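Local structure of capsular polysaccharide biosynthesis protein (Burkholderia pseudomallei, 4BQN) at residues A[146-149]-A[150-154]; A[49-52]-A[53-57]. The protein binds coenzyme A and is probably an acetyltransferase that takes part in making the capsular polysaccharide. The protein carries 1 engineered substitution. All coordinates share one frame; numbering follows the deposited sequence.

In the fold
From the N terminus the chain first meets contact 2, on helix 46-56, and only much later contact 1, where helix 142-151 gives way to helix 153-167. Each is a local contact within one continuous run of residues, so neither closes a long loop, and the two follow in series without nesting or crossing. In the chain, helix 46-56 falls between strands 33-35 and 62-65, which flank strand 6-11 in the parallel four-stranded sheet, and it packs on helix 79-83. Contact 1 rests against the C-terminal helix 300-310 and the loop around Tyr245. The centres of the two contacts are about 47 Å apart, on opposite sides of the chain's centre, and both lie away from the coenzyme A site.

Contact 1 of 2, residues A[146-149]-A[150-154]; sequences GASL and RIDID
Arg150, Leu149 and Ser148 carry the last turn of helix 142-151, just before the chain bends at Asp152 into helix 153-167. Arg150 N bonds to Gly146 O at 2.9 Å, a regular helical bond one turn back. Its side chain holds CG anti to the backbone N (chi1 173°); in the conformer given here the chain runs on extended, and NH1 bonds to the backbone O of Ile244. Leu149 suits the buried side, where its side chain packs on Tyr245; its carbonyl O takes a weak bond from Asp152 N at 3.0 Å. The same Asp152 N also donates to Ser148 O at 3.1 Å, so one N-H is shared by two carbonyls as the helix ends. Ser148 is small enough to sit against Thr304 and Ala305 of helix 300-310. Its OG donates to a water at 2.7 Å, and that water donates in turn to Asp152 OD2, also at 2.7 Å, bridging two side chains whose own oxygens stand 4.1 Å apart. Arg308 NH1 is hydrogen-bonded to Ser148 OG and forms a long, weak ion pair with Asp152 OD2. The water, held in place by Ser148, and the nearby arginine would be expected to stabilise the buried Asp152 carboxylate as an anion.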
loop_
_atom_site.group_PDB
_atom_site.type_symbol
_atom_site.label_atom_id
_atom_site.label_comp_id
_atom_site.label_asym_id
_atom_site.label_seq_id
_atom_site.Cartn_x
_atom_site.Cartn_y
_atom_site.Cartn_z
ATOM N N GLY A 146 -8.918 -8.619 18.886
ATOM C CA GLY A 146 -8.554 -9.613 17.870
ATOM C C GLY A 146 -9.660 -10.633 17.618
ATOM O O GLY A 146 -9.877 -11.053 16.478
ATOM N N ALA A 147 -10.370 -11.022 18.677
ATOM C CA ALA A 147 -11.481 -11.966 18.557
ATOM C C ALA A 147 -12.610 -11.359 17.741
ATOM O O ALA A 147 -13.215 -12.035 16.916
ATOM C CB ALA A 147 -11.968 -12.389 19.941
ATOM N N SER A 148 -12.876 -10.070 17.941
ATOM C CA SER A 148 -13.901 -9.379 17.157
ATOM C C SER A 148 -13.524 -9.334 15.678
ATOM O O SER A 148 -14.332 -9.646 14.806
ATOM C CB SER A 148 -14.097 -7.957 17.678
ATOM O OG SER A 148 -15.155 -7.323 16.977
ATOM N N LEU A 149 -12.281 -8.947 15.396
ATOM C CA LEU A 149 -11.800 -8.916 14.021
ATOM C C LEU A 149 -11.872 -10.299 13.382
ATOM O O LEU A 149 -12.226 -10.421 12.206
ATOM C CB LEU A 149 -10.373 -8.373 13.976
ATOM C CG LEU A 149 -10.190 -6.941 14.478
ATOM C CD1 LEU A 149 -8.707 -6.577 14.513
ATOM C CD2 LEU A 149 -10.973 -5.952 13.626
ATOM N N ARG A 150 -11.555 -11.342 14.153
ATOM C CA ARG A 150 -11.607 -12.704 13.619
ATOM C C ARG A 150 -13.036 -13.071 13.226
ATOM O O ARG A 150 -13.264 -13.631 12.142
ATOM C CB ARG A 150 -11.033 -13.728 14.601
ATOM C CG ARG A 150 -11.232 -15.158 14.133
ATOM C CD ARG A 150 -10.225 -16.045 14.827
ATOM N NE ARG A 150 -10.200 -17.382 14.251
ATOM C CZ ARG A 150 -9.197 -18.246 14.407
ATOM N NH1 ARG A 150 -8.121 -17.919 15.113
ATOM N NH2 ARG A 150 -9.264 -19.443 13.849
ATOM N N ILE A 151 -13.997 -12.759 14.083
ATOM C CA ILE A 151 -15.399 -12.986 13.747
ATOM C C ILE A 151 -15.771 -12.256 12.451
ATOM O O ILE A 151 -16.553 -12.776 11.635
ATOM C CB ILE A 151 -16.320 -12.572 14.917
ATOM C CG1 ILE A 151 -16.152 -13.572 16.074
ATOM C CG2 ILE A 151 -17.780 -12.470 14.491
ATOM C CD1 ILE A 151 -16.649 -13.080 17.419
ATOM N N ASP A 152 -15.161 -11.090 12.231
ATOM C CA ASP A 152 -15.488 -10.252 11.080
ATOM C C ASP A 152 -14.552 -10.419 9.884
ATOM O O ASP A 152 -14.613 -9.604 8.963
ATOM C CB ASP A 152 -15.510 -8.780 11.509
ATOM C CG ASP A 152 -16.664 -8.464 12.439
ATOM O OD1 ASP A 152 -17.635 -9.260 12.484
ATOM O OD2 ASP A 152 -16.606 -7.420 13.134
ATOM N N ILE A 153 -13.702 -11.449 9.866
ATOM C CA ILE A 153 -12.667 -11.531 8.829
ATOM C C ILE A 153 -13.231 -11.551 7.405
ATOM O O ILE A 153 -12.679 -10.889 6.516
ATOM C CB ILE A 153 -11.677 -12.684 9.091
ATOM C CG1 ILE A 153 -10.454 -12.522 8.188
ATOM C CG2 ILE A 153 -12.361 -14.050 8.928
ATOM C CD1 ILE A 153 -9.313 -13.446 8.532
ATOM N N ASP A 154 -14.343 -12.254 7.182
ATOM C CA ASP A 154 -14.898 -12.311 5.833
ATOM C C ASP A 154 -15.431 -10.951 5.392
ATOM O O ASP A 154 -15.290 -10.565 4.231
ATOM C CB ASP A 154 -16.002 -13.359 5.727
ATOM C CG ASP A 154 -15.485 -14.776 5.851
ATOM O OD1 ASP A 154 -14.303 -15.016 5.553
ATOM O OD2 ASP A 154 -16.287 -15.663 6.213
HETATM O O HOH W 1 -14.567 -6.358 14.551
#

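Contact 2 of 2, residues A[49-52]-A[53-57]; sequences IDRH and LAETI
His52 and Thr56 meet toward the C-terminal end of helix 46-56, where the helix widens into a pi-type turn; the helix forms part of the beta-alpha-beta crossover that joins parallel strands 33-35 and 62-65, on either side of strand 6-11. The backbone bonds record the change. Leu53 N to Ile49 O and Ala54 N to Asp50 O are ordinary alpha-helical bonds, and Glu55 N approaches Arg51 O closely, at 2.7 Å. One residue further on, His52 O accepts twice. Ile57 N, five residues ahead, comes nearly along the C=O axis at 2.9 Å, whereas Thr56 N, at 3.0 Å, stands above the carbonyl plane.

Among nonpolar side chains, Leu53, in the conformer given here, lies on Phe81 and Leu82 of helix 79-83, and Ile49 and Ile57 also meet Leu82. These two isoleucines, being aliphatic, suit the buried side of the helix.

Charged groups lie elsewhere on the helix. Arg51 and Glu55 are one turn apart, yet in the conformer of Arg51 given here their charged atoms do not touch; instead Glu55 OE1 rests 3.7 Å from Arg51 CG, a contact with the aliphatic stem. Asp50 OD1 makes a salt bridge with Lys76 NZ.

The side-chain hydrogen bond belongs to His52, whose ring is gripped at both nitrogens. Histidine suits this place because its two ring nitrogens can each take a polar partner, and threonine because its hydroxyl can act as donor or acceptor. With CG beside the backbone N (chi1 -70°), the ring runs alongside Thr56. Glu39 holds NE2, while Thr56 OG1 lies in the ring plane, 2.7 Å from His52 ND1 in an almost straight bond of 174°.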
loop_
_atom_site.group_PDB
_atom_site.type_symbol
_atom_site.label_atom_id
_atom_site.label_comp_id
_atom_site.label_asym_id
_atom_site.label_seq_id
_atom_site.Cartn_x
_atom_site.Cartn_y
_atom_site.Cartn_z
ATOM N N ILE A 49 9.054 17.301 -11.869
ATOM C CA ILE A 49 7.905 16.866 -12.662
ATOM C C ILE A 49 7.793 17.629 -13.984
ATOM O O ILE A 49 7.408 17.047 -15.021
ATOM C CB ILE A 49 6.591 16.839 -11.838
ATOM C CG1 ILE A 49 5.677 15.722 -12.349
ATOM C CG2 ILE A 49 5.894 18.196 -11.824
ATOM C CD1 ILE A 49 6.130 14.327 -11.957
ATOM N N ASP A 50 8.155 18.919 -13.949
ATOM C CA ASP A 50 8.229 19.736 -15.166
ATOM C C ASP A 50 9.238 19.143 -16.150
ATOM O O ASP A 50 8.949 19.011 -17.346
ATOM C CB ASP A 50 8.663 21.170 -14.844
ATOM C CG ASP A 50 7.545 22.031 -14.259
ATOM O OD1 ASP A 50 6.348 21.666 -14.299
ATOM O OD2 ASP A 50 7.886 23.125 -13.761
ATOM N N ARG A 51 10.415 18.770 -15.646
ATOM C CA ARG A 51 11.481 18.217 -16.475
ATOM C C ARG A 51 11.044 16.884 -17.089
ATOM O O ARG A 51 11.308 16.600 -18.261
ATOM C CB ARG A 51 12.736 18.037 -15.621
ATOM C CG ARG A 51 14.004 17.686 -16.388
ATOM C CD ARG A 51 15.248 17.751 -15.501
ATOM N NE ARG A 51 15.044 18.602 -14.328
ATOM C CZ ARG A 51 15.049 18.174 -13.066
ATOM N NH1 ARG A 51 15.280 16.898 -12.785
ATOM N NH2 ARG A 51 14.830 19.031 -12.078
ATOM N N HIS A 52 10.368 16.057 -16.292
ATOM C CA HIS A 52 9.933 14.774 -16.817
ATOM C C HIS A 52 8.898 14.947 -17.916
ATOM O O HIS A 52 8.930 14.205 -18.891
ATOM C CB HIS A 52 9.397 13.869 -15.717
ATOM C CG HIS A 52 10.462 13.370 -14.799
ATOM N ND1 HIS A 52 11.626 12.786 -15.256
ATOM C CD2 HIS A 52 10.541 13.370 -13.449
ATOM C CE1 HIS A 52 12.380 12.455 -14.223
ATOM N NE2 HIS A 52 11.743 12.797 -13.115
ATOM N N LEU A 53 7.980 15.904 -17.766
ATOM C CA LEU A 53 6.995 16.160 -18.814
ATOM C C LEU A 53 7.671 16.595 -20.106
ATOM O O LEU A 53 7.263 16.182 -21.193
ATOM C CB LEU A 53 5.985 17.220 -18.387
ATOM C CG LEU A 53 4.668 17.200 -19.169
ATOM C CD1 LEU A 53 3.717 16.151 -18.608
ATOM C CD2 LEU A 53 4.023 18.574 -19.142
ATOM N N ALA A 54 8.711 17.419 -19.979
ATOM C CA ALA A 54 9.407 17.983 -21.132
ATOM C C ALA A 54 10.419 17.031 -21.771
ATOM O O ALA A 54 10.571 17.012 -22.996
ATOM C CB ALA A 54 10.103 19.281 -20.737
ATOM N N GLU A 55 11.115 16.255 -20.946
ATOM C CA GLU A 55 12.340 15.571 -21.388
ATOM C C GLU A 55 12.306 14.052 -21.231
ATOM O O GLU A 55 13.013 13.338 -21.932
ATOM C CB GLU A 55 13.558 16.124 -20.636
ATOM C CG GLU A 55 13.867 17.587 -20.920
ATOM C CD GLU A 55 15.055 18.116 -20.128
ATOM O OE1 GLU A 55 15.827 17.301 -19.573
ATOM O OE2 GLU A 55 15.218 19.355 -20.059
ATOM N N THR A 56 11.520 13.552 -20.288
ATOM C CA THR A 56 11.498 12.119 -20.033
ATOM C C THR A 56 10.379 11.446 -20.808
ATOM O O THR A 56 10.630 10.596 -21.665
ATOM C CB THR A 56 11.336 11.814 -18.533
ATOM O OG1 THR A 56 12.419 12.405 -17.810
ATOM C CG2 THR A 56 11.302 10.312 -18.269
ATOM N N ILE A 57 9.149 11.828 -20.493
ATOM C CA ILE A 57 7.978 11.154 -21.042
ATOM C C ILE A 57 7.905 11.171 -22.579
ATOM O O ILE A 57 7.597 10.145 -23.178
ATOM C CB ILE A 57 6.686 11.646 -20.354
ATOM C CG1 ILE A 57 6.712 11.217 -18.875
ATOM C CG2 ILE A 57 5.441 11.095 -21.043
ATOM C CD1 ILE A 57 5.679 11.915 -18.012
#